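Side-chain contacts in apolipophorin-3b (PDB 1AEP), which helps load diacylglycerol into the haemolymph lipoprotein lipophorin by covering its expanding hydrophobic surface, and so supports lipid transport during insect flight: residues H110-I115 with S132-A137; A116-A121 with E125-V130; Q12-T17 with E136-T141. All blocks are in the same frame, centred on the assembly; numbering follows the deposited sequence.

Contact 1: residues H110-I115 with S132-A137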
loop_
_atom_site.group_PDB
_atom_site.type_symbol
_atom_site.label_atom_id
_atom_site.label_comp_id
_atom_site.label_asym_id
_atom_site.label_seq_id
_atom_site.Cartn_x
_atom_site.Cartn_y
_atom_site.Cartn_z
ATOM N N HIS A 110 -7.567 -0.156 2.685
ATOM C CA HIS A 110 -8.907 0.411 2.723
ATOM C C HIS A 110 -9.195 1.279 1.535
ATOM O O HIS A 110 -10.280 1.224 0.979
ATOM C CB HIS A 110 -9.243 1.101 4.016
ATOM C CG HIS A 110 -9.303 0.095 5.092
ATOM N ND1 HIS A 110 -9.064 0.466 6.404
ATOM C CD2 HIS A 110 -9.564 -1.235 5.046
ATOM C CE1 HIS A 110 -9.179 -0.648 7.114
ATOM N NE2 HIS A 110 -9.487 -1.682 6.348
ATOM N N GLN A 111 -8.192 2.053 1.150
ATOM C CA GLN A 111 -8.272 2.927 0.011
ATOM C C GLN A 111 -8.398 2.145 -1.299
ATOM O O GLN A 111 -9.018 2.608 -2.257
ATOM C CB GLN A 111 -7.053 3.796 0.035
ATOM C CG GLN A 111 -7.394 5.179 0.558
ATOM C CD GLN A 111 -6.242 5.784 1.321
ATOM O OE1 GLN A 111 -6.303 6.035 2.531
ATOM N NE2 GLN A 111 -5.147 5.986 0.592
ATOM N N TRP A 112 -7.802 0.949 -1.324
ATOM C CA TRP A 112 -7.877 0.074 -2.463
ATOM C C TRP A 112 -9.265 -0.515 -2.559
ATOM O O TRP A 112 -9.830 -0.605 -3.641
ATOM C CB TRP A 112 -6.822 -1.017 -2.433
ATOM C CG TRP A 112 -5.686 -0.534 -3.257
ATOM C CD1 TRP A 112 -4.486 -0.124 -2.795
ATOM C CD2 TRP A 112 -5.675 -0.349 -4.684
ATOM N NE1 TRP A 112 -3.721 0.314 -3.838
ATOM C CE2 TRP A 112 -4.398 0.158 -5.017
ATOM C CE3 TRP A 112 -6.582 -0.612 -5.731
ATOM C CZ2 TRP A 112 -4.011 0.458 -6.344
ATOM C CZ3 TRP A 112 -6.222 -0.291 -7.021
ATOM C CH2 TRP A 112 -4.953 0.238 -7.338
ATOM N N GLN A 113 -9.819 -0.880 -1.412
ATOM C CA GLN A 113 -11.156 -1.420 -1.395
ATOM C C GLN A 113 -12.154 -0.380 -1.888
ATOM O O GLN A 113 -12.983 -0.664 -2.737
ATOM C CB GLN A 113 -11.526 -1.899 -0.005
ATOM C CG GLN A 113 -10.559 -2.987 0.479
ATOM C CD GLN A 113 -11.010 -3.710 1.740
ATOM O OE1 GLN A 113 -10.974 -4.959 1.808
ATOM N NE2 GLN A 113 -11.418 -2.928 2.751
ATOM N N ASP A 114 -12.051 0.845 -1.364
ATOM C CA ASP A 114 -12.912 1.967 -1.759
ATOM C C ASP A 114 -12.989 2.114 -3.275
ATOM O O ASP A 114 -14.053 2.042 -3.873
ATOM C CB ASP A 114 -12.252 3.268 -1.347
ATOM C CG ASP A 114 -12.975 3.931 -0.245
ATOM O OD1 ASP A 114 -13.454 3.320 0.686
ATOM O OD2 ASP A 114 -13.024 5.249 -0.393
ATOM N N ILE A 115 -11.835 2.390 -3.902
ATOM C CA ILE A 115 -11.770 2.529 -5.336
ATOM C C ILE A 115 -12.275 1.309 -6.091
ATOM O O ILE A 115 -12.835 1.429 -7.169
ATOM C CB ILE A 115 -10.373 2.806 -5.773
ATOM C CG1 ILE A 115 -10.458 3.766 -6.938
ATOM C CG2 ILE A 115 -9.727 1.507 -6.197
ATOM C CD1 ILE A 115 -10.369 5.199 -6.443
ATOM N N SER A 132 -6.843 -1.260 -16.797
ATOM C CA SER A 132 -5.507 -1.825 -16.851
ATOM C C SER A 132 -4.565 -1.195 -15.814
ATOM O O SER A 132 -3.928 -1.879 -15.014
ATOM C CB SER A 132 -4.931 -1.752 -18.247
ATOM O OG SER A 132 -5.297 -2.929 -18.944
ATOM N N ALA A 133 -4.521 0.131 -15.825
ATOM C CA ALA A 133 -3.720 0.914 -14.918
ATOM C C ALA A 133 -4.016 0.610 -13.462
ATOM O O ALA A 133 -3.115 0.383 -12.669
ATOM C CB ALA A 133 -3.972 2.359 -15.184
ATOM N N LEU A 134 -5.293 0.622 -13.108
ATOM C CA LEU A 134 -5.666 0.318 -11.747
ATOM C C LEU A 134 -5.140 -1.060 -11.386
ATOM O O LEU A 134 -4.590 -1.255 -10.306
ATOM C CB LEU A 134 -7.190 0.292 -11.611
ATOM C CG LEU A 134 -7.840 1.660 -11.413
ATOM C CD1 LEU A 134 -9.384 1.539 -11.218
ATOM C CD2 LEU A 134 -7.170 2.374 -10.255
ATOM N N GLN A 135 -5.316 -2.018 -12.297
ATOM C CA GLN A 135 -4.899 -3.394 -12.061
ATOM C C GLN A 135 -3.405 -3.519 -11.863
ATOM O O GLN A 135 -2.931 -4.182 -10.944
ATOM C CB GLN A 135 -5.329 -4.359 -13.175
ATOM C CG GLN A 135 -4.885 -5.805 -12.974
ATOM C CD GLN A 135 -6.000 -6.822 -12.873
ATOM O OE1 GLN A 135 -5.768 -8.045 -13.003
ATOM N NE2 GLN A 135 -7.212 -6.325 -12.633
ATOM N N GLU A 136 -2.650 -2.895 -12.738
ATOM C CA GLU A 136 -1.244 -3.006 -12.573
ATOM C C GLU A 136 -0.819 -2.421 -11.225
ATOM O O GLU A 136 -0.060 -3.016 -10.451
ATOM C CB GLU A 136 -0.482 -2.618 -13.851
ATOM C CG GLU A 136 0.109 -1.208 -13.967
ATOM C CD GLU A 136 0.649 -0.932 -15.354
ATOM O OE1 GLU A 136 -0.030 -1.055 -16.370
ATOM O OE2 GLU A 136 1.906 -0.542 -15.353
ATOM N N ALA A 137 -1.372 -1.269 -10.930
ATOM C CA ALA A 137 -1.076 -0.608 -9.676
ATOM C C ALA A 137 -1.399 -1.476 -8.459
ATOM O O ALA A 137 -0.699 -1.447 -7.444
ATOM C CB ALA A 137 -1.824 0.709 -9.605
#

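Contact 2: residues A116-A121 with E125-V130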
loop_
_atom_site.group_PDB
_atom_site.type_symbol
_atom_site.label_atom_id
_atom_site.label_comp_id
_atom_site.label_asym_id
_atom_site.label_seq_id
_atom_site.Cartn_x
_atom_site.Cartn_y
_atom_site.Cartn_z
ATOM N N ALA A 116 -12.067 0.102 -5.551
ATOM C CA ALA A 116 -12.515 -1.106 -6.230
ATOM C C ALA A 116 -14.032 -1.145 -6.330
ATOM O O ALA A 116 -14.616 -1.393 -7.382
ATOM C CB ALA A 116 -12.060 -2.336 -5.468
ATOM N N THR A 117 -14.655 -0.906 -5.190
ATOM C CA THR A 117 -16.086 -0.833 -5.022
ATOM C C THR A 117 -16.678 0.243 -5.943
ATOM O O THR A 117 -17.684 0.050 -6.614
ATOM C CB THR A 117 -16.269 -0.469 -3.523
ATOM O OG1 THR A 117 -16.133 -1.607 -2.678
ATOM C CG2 THR A 117 -17.488 0.372 -3.247
ATOM N N LYS A 118 -16.025 1.393 -6.009
ATOM C CA LYS A 118 -16.506 2.433 -6.874
ATOM C C LYS A 118 -16.668 1.966 -8.314
ATOM O O LYS A 118 -17.711 2.120 -8.946
ATOM C CB LYS A 118 -15.477 3.553 -6.968
ATOM C CG LYS A 118 -15.950 4.952 -6.624
ATOM C CD LYS A 118 -15.489 5.416 -5.246
ATOM C CE LYS A 118 -14.648 6.698 -5.174
ATOM N NZ LYS A 118 -13.652 6.700 -4.071
ATOM N N THR A 119 -15.576 1.440 -8.840
ATOM C CA THR A 119 -15.531 0.959 -10.202
ATOM C C THR A 119 -16.633 -0.064 -10.437
ATOM O O THR A 119 -17.173 -0.178 -11.532
ATOM C CB THR A 119 -14.136 0.346 -10.536
ATOM O OG1 THR A 119 -13.986 -0.939 -9.957
ATOM C CG2 THR A 119 -13.041 1.248 -10.023
ATOM N N GLN A 120 -16.930 -0.825 -9.406
ATOM C CA GLN A 120 -17.908 -1.893 -9.492
ATOM C C GLN A 120 -19.332 -1.377 -9.553
ATOM O O GLN A 120 -20.172 -1.913 -10.265
ATOM C CB GLN A 120 -17.639 -2.978 -8.481
ATOM C CG GLN A 120 -16.809 -4.062 -9.232
ATOM C CD GLN A 120 -17.037 -5.368 -8.550
ATOM O OE1 GLN A 120 -16.860 -6.437 -9.141
ATOM N NE2 GLN A 120 -17.425 -5.250 -7.281
ATOM N N ALA A 121 -19.562 -0.300 -8.829
ATOM C CA ALA A 121 -20.847 0.350 -8.746
ATOM C C ALA A 121 -21.225 1.200 -9.947
ATOM O O ALA A 121 -22.361 1.677 -10.032
ATOM C CB ALA A 121 -20.873 1.194 -7.500
ATOM N N GLU A 125 -20.175 1.637 -16.694
ATOM C CA GLU A 125 -18.814 1.102 -16.862
ATOM C C GLU A 125 -17.766 2.202 -17.066
ATOM O O GLU A 125 -16.804 2.101 -17.815
ATOM C CB GLU A 125 -18.755 -0.062 -17.870
ATOM C CG GLU A 125 -19.034 -1.447 -17.231
ATOM C CD GLU A 125 -19.277 -2.525 -18.239
ATOM O OE1 GLU A 125 -20.328 -2.606 -18.885
ATOM O OE2 GLU A 125 -18.276 -3.370 -18.378
ATOM N N ALA A 126 -18.008 3.296 -16.350
ATOM C CA ALA A 126 -17.184 4.475 -16.440
ATOM C C ALA A 126 -15.702 4.283 -16.180
ATOM O O ALA A 126 -14.867 5.038 -16.693
ATOM C CB ALA A 126 -17.698 5.477 -15.440
ATOM N N TRP A 127 -15.391 3.324 -15.337
ATOM C CA TRP A 127 -14.020 3.085 -14.962
ATOM C C TRP A 127 -13.282 2.183 -15.907
ATOM O O TRP A 127 -12.079 1.994 -15.794
ATOM C CB TRP A 127 -13.996 2.467 -13.564
ATOM C CG TRP A 127 -14.373 3.476 -12.549
ATOM C CD1 TRP A 127 -15.627 3.868 -12.193
ATOM C CD2 TRP A 127 -13.438 4.237 -11.798
ATOM N NE1 TRP A 127 -15.542 4.871 -11.273
ATOM C CE2 TRP A 127 -14.196 5.128 -11.034
ATOM C CE3 TRP A 127 -12.027 4.280 -11.773
ATOM C CZ2 TRP A 127 -13.553 6.049 -10.207
ATOM C CZ3 TRP A 127 -11.406 5.178 -10.953
ATOM C CH2 TRP A 127 -12.176 6.057 -10.181
ATOM N N ALA A 128 -14.019 1.569 -16.794
ATOM C CA ALA A 128 -13.421 0.654 -17.736
ATOM C C ALA A 128 -12.157 1.171 -18.405
ATOM O O ALA A 128 -11.190 0.452 -18.657
ATOM C CB ALA A 128 -14.423 0.424 -18.825
ATOM N N PRO A 129 -12.197 2.402 -18.773
ATOM C CA PRO A 129 -11.089 2.945 -19.509
ATOM C C PRO A 129 -9.738 3.006 -18.804
ATOM O O PRO A 129 -8.709 3.178 -19.476
ATOM C CB PRO A 129 -11.569 4.272 -20.042
ATOM C CG PRO A 129 -13.103 4.207 -19.960
ATOM C CD PRO A 129 -13.429 3.228 -18.866
ATOM N N VAL A 130 -9.739 2.874 -17.480
ATOM C CA VAL A 130 -8.490 2.967 -16.734
ATOM C C VAL A 130 -8.203 1.721 -15.942
ATOM O O VAL A 130 -7.310 1.715 -15.096
ATOM C CB VAL A 130 -8.485 4.139 -15.789
ATOM C CG1 VAL A 130 -8.658 5.409 -16.572
ATOM C CG2 VAL A 130 -9.613 4.016 -14.782
#

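Contact 3: residues Q12-T17 with E136-T141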
loop_
_atom_site.group_PDB
_atom_site.type_symbol
_atom_site.label_atom_id
_atom_site.label_comp_id
_atom_site.label_asym_id
_atom_site.label_seq_id
_atom_site.Cartn_x
_atom_site.Cartn_y
_atom_site.Cartn_z
ATOM N N GLN A 12 -8.653 -8.071 -3.593
ATOM C CA GLN A 12 -8.920 -9.048 -2.562
ATOM C C GLN A 12 -7.635 -9.753 -2.155
ATOM O O GLN A 12 -7.368 -10.053 -0.990
ATOM C CB GLN A 12 -9.972 -10.031 -3.072
ATOM C CG GLN A 12 -11.328 -9.839 -2.368
ATOM C CD GLN A 12 -11.734 -11.118 -1.686
ATOM O OE1 GLN A 12 -11.980 -11.130 -0.463
ATOM N NE2 GLN A 12 -11.749 -12.220 -2.472
ATOM N N GLN A 13 -6.813 -9.961 -3.164
ATOM C CA GLN A 13 -5.551 -10.591 -2.970
ATOM C C GLN A 13 -4.590 -9.670 -2.223
ATOM O O GLN A 13 -3.751 -10.094 -1.440
ATOM C CB GLN A 13 -5.095 -10.926 -4.379
ATOM C CG GLN A 13 -5.404 -12.359 -4.842
ATOM C CD GLN A 13 -4.692 -12.669 -6.150
ATOM O OE1 GLN A 13 -3.474 -12.863 -6.186
ATOM N NE2 GLN A 13 -5.434 -12.692 -7.239
ATOM N N LEU A 14 -4.748 -8.385 -2.465
ATOM C CA LEU A 14 -3.955 -7.371 -1.810
ATOM C C LEU A 14 -4.192 -7.384 -0.305
ATOM O O LEU A 14 -3.269 -7.362 0.515
ATOM C CB LEU A 14 -4.576 -6.088 -2.295
ATOM C CG LEU A 14 -3.620 -4.958 -2.463
ATOM C CD1 LEU A 14 -4.104 -4.183 -3.657
ATOM C CD2 LEU A 14 -3.773 -4.120 -1.256
ATOM N N ASN A 15 -5.470 -7.421 0.026
ATOM C CA ASN A 15 -5.953 -7.421 1.385
ATOM C C ASN A 15 -5.384 -8.564 2.189
ATOM O O ASN A 15 -4.890 -8.397 3.309
ATOM C CB ASN A 15 -7.494 -7.473 1.283
ATOM C CG ASN A 15 -8.274 -7.847 2.537
ATOM O OD1 ASN A 15 -8.280 -9.010 2.969
ATOM N ND2 ASN A 15 -8.985 -6.859 3.120
ATOM N N HIS A 16 -5.476 -9.740 1.627
ATOM C CA HIS A 16 -4.959 -10.860 2.350
ATOM C C HIS A 16 -3.492 -10.630 2.628
ATOM O O HIS A 16 -3.010 -10.792 3.752
ATOM C CB HIS A 16 -5.160 -12.111 1.524
ATOM C CG HIS A 16 -4.784 -13.380 2.249
ATOM N ND1 HIS A 16 -3.815 -14.249 1.743
ATOM C CD2 HIS A 16 -5.237 -13.904 3.433
ATOM C CE1 HIS A 16 -3.707 -15.266 2.601
ATOM N NE2 HIS A 16 -4.555 -15.089 3.616
ATOM N N THR A 17 -2.807 -10.249 1.569
ATOM C CA THR A 17 -1.393 -9.983 1.673
ATOM C C THR A 17 -1.155 -9.034 2.827
ATOM O O THR A 17 -0.507 -9.375 3.810
ATOM C CB THR A 17 -0.799 -9.422 0.347
ATOM O OG1 THR A 17 -0.940 -10.365 -0.671
ATOM C CG2 THR A 17 0.679 -9.043 0.493
ATOM N N GLU A 136 -2.650 -2.895 -12.738
ATOM C CA GLU A 136 -1.244 -3.006 -12.573
ATOM C C GLU A 136 -0.819 -2.421 -11.225
ATOM O O GLU A 136 -0.060 -3.016 -10.451
ATOM C CB GLU A 136 -0.482 -2.618 -13.851
ATOM C CG GLU A 136 0.109 -1.208 -13.967
ATOM C CD GLU A 136 0.649 -0.932 -15.354
ATOM O OE1 GLU A 136 -0.030 -1.055 -16.370
ATOM O OE2 GLU A 136 1.906 -0.542 -15.353
ATOM N N ALA A 137 -1.372 -1.269 -10.930
ATOM C CA ALA A 137 -1.076 -0.608 -9.676
ATOM C C ALA A 137 -1.399 -1.476 -8.459
ATOM O O ALA A 137 -0.699 -1.447 -7.444
ATOM C CB ALA A 137 -1.824 0.709 -9.605
ATOM N N ALA A 138 -2.484 -2.241 -8.564
ATOM C CA ALA A 138 -2.880 -3.102 -7.481
ATOM C C ALA A 138 -1.860 -4.193 -7.283
ATOM O O ALA A 138 -1.592 -4.584 -6.167
ATOM C CB ALA A 138 -4.283 -3.647 -7.600
ATOM N N GLU A 139 -1.281 -4.640 -8.396
ATOM C CA GLU A 139 -0.299 -5.689 -8.359
ATOM C C GLU A 139 0.985 -5.225 -7.719
ATOM O O GLU A 139 1.598 -5.929 -6.916
ATOM C CB GLU A 139 -0.054 -6.239 -9.753
ATOM C CG GLU A 139 -0.918 -7.493 -9.978
ATOM C CD GLU A 139 -1.190 -7.749 -11.426
ATOM O OE1 GLU A 139 -0.445 -7.359 -12.301
ATOM O OE2 GLU A 139 -2.298 -8.415 -11.640
ATOM N N LYS A 140 1.375 -4.003 -8.093
ATOM C CA LYS A 140 2.574 -3.369 -7.566
ATOM C C LYS A 140 2.463 -3.149 -6.071
ATOM O O LYS A 140 3.456 -3.216 -5.362
ATOM C CB LYS A 140 2.828 -2.021 -8.176
ATOM C CG LYS A 140 3.462 -2.104 -9.539
ATOM C CD LYS A 140 4.532 -1.049 -9.673
ATOM C CE LYS A 140 4.716 -0.585 -11.107
ATOM N NZ LYS A 140 5.893 0.283 -11.278
ATOM N N THR A 141 1.255 -2.866 -5.597
ATOM C CA THR A 141 1.026 -2.660 -4.183
ATOM C C THR A 141 1.115 -3.994 -3.430
ATOM O O THR A 141 1.657 -4.089 -2.325
ATOM C CB THR A 141 -0.320 -1.908 -3.992
ATOM O OG1 THR A 141 -0.340 -0.758 -4.818
ATOM C CG2 THR A 141 -0.554 -1.533 -2.538
#

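Contact 1: residues H110-I115 with S132-A137
The indole of Trp112 reaches from helix 94-121 to helix 131-154 with the outer corner of its six-membered ring, and the backbone O of Leu134 and the carbonyl carbon of Ala137 both meet it obliquely. CH2 and CZ2 do most of the touching. Both lie 3.9 Å from the methyl CB of Ala137, while CH2 also comes to 3.3 Å from Leu134 O. Leu134 adds one branch of its side chain, CD2, which stands 4.2 Å from Trp112 CH2. The bond from CA to CB of Trp112 points across 132-137 rather than at it, and a first torsion of -96° together with a second of 108° brings the ring over. The side chains that meet are apolar, although the ring also rests near the Leu134 carbonyl: a large ring is set against that carbonyl and the Ala137 methyl. All three touching residues are buried. Around them the bundle closes in: Phe77 of helix 69-83 meets the Trp112 ring edge-to-face, Val11 of helix 7-25 also packs on Trp112, and Val55 and Leu59 of helix 36-63 cover Ala137.

Contact 2: residues A116-A121 with E125-V130
The loop between the antiparallel helices 94-121 and 131-154 folds back on the end of the first helix, with a CH-pi contact between Thr119 and Trp127 where they meet. The CA atoms of these two residues, the closest such pair between 116-121 and 125-130, are 5.4 Å apart. Thr119 CA lies 3.8 Å from the centroid of the five-membered ring of Trp127, 26° off the ring normal, so its hydrogen can point into the pi face. The methyl CG2 of Thr119 covers the same face further along: it sits 3.5 Å from Trp127 CD2, near the fusion of the two rings and offset toward the rim. The two side chains cross at about a right angle. With CG2 anti to the carbonyl carbon, Thr119 turns its methyl to the ring, and OG1 (chi1 76°) turns back to its own helix, donating to Ala116 O at 2.7 Å. That oxygen also accepts from Gln120 N, both donors reaching it from the same face of its plane. The threonine thus gives its hydroxyl to the helix and its carbon surface to the indole. Lys118 adds a looser touch through CG, 4.4 Å from Trp127 CZ2, before its amine end leads away.

Elsewhere around the indole, Val70 and Gln73 of helix 69-83 and Leu134 of helix 131-154 pack against Trp127. A type I beta turn from Glu125 to Ala128, closed by Ala128 N to Glu125 O, carries the tryptophan, and Val130 takes the N-cap position of the helix that follows. The arrangement is that of the connection between two successive helices in an up-and-down helical bundle, with an aromatic side chain folded inward between helix ends.

Contact 3: residues Q12-T17 with E136-T141
Leu14 buries the most surface here, reaching from helix 7-25 to helix 131-154 with CD1 on Ala138 and CD2 the nearer of its two methyls to Thr141. CD1 stands 4.0 Å from the CB of Ala138 and 3.6 Å from its backbone O, so the methyl lies against both the small side chain and the carbonyl of that turn. From CD2 to the methyl CG2 of Thr141 is 4.3 Å. Leu14 and Ala138 also form the closest CA pair between the two segments, at 7.2 Å. At chi1 -51° Thr141 OG1 donates to Ala137 O, 2.7 Å away, and the same rotation leaves CG2 facing Leu14. The Ala137 carbonyl accepts from Thr141 N as well, and the two donors come from opposite faces of its plane. Val108 and Trp112 of helix 94-121 and Ile52 of helix 36-63 also pack on Thr141, while Gln13 OE1 is hydrogen-bonded to Lys142 NZ beside the contact. The chemistry is that of a hydrophobic interior: a buried threonine hides its polar atom in a helix bond and presents its methyl to leucine, consistent with helices held together here chiefly by apolar side chains.

In the fold
The three contacts lie in one five-helix bundle; contacts 1 and 2 join parts close in the chain, and contact 3 joins the first helix to the last. Contacts 1 and 2 both use helix 94-121, and contacts 1 and 3 share Glu136 and Ala137 on helix 131-154. Along the sequence contact 2 is nested inside the loops closed by contact 1 and contact 3. The centre of contact 1 lies about 10 Å from that of contact 2 and about 8 Å from that of contact 3, and it touches both. Contacts 2 and 3, about 17 Å apart between centres, do not touch. Together they run from a bundle end into its interior, along the apolar helix faces that probably turn to lipid when the bundle opens.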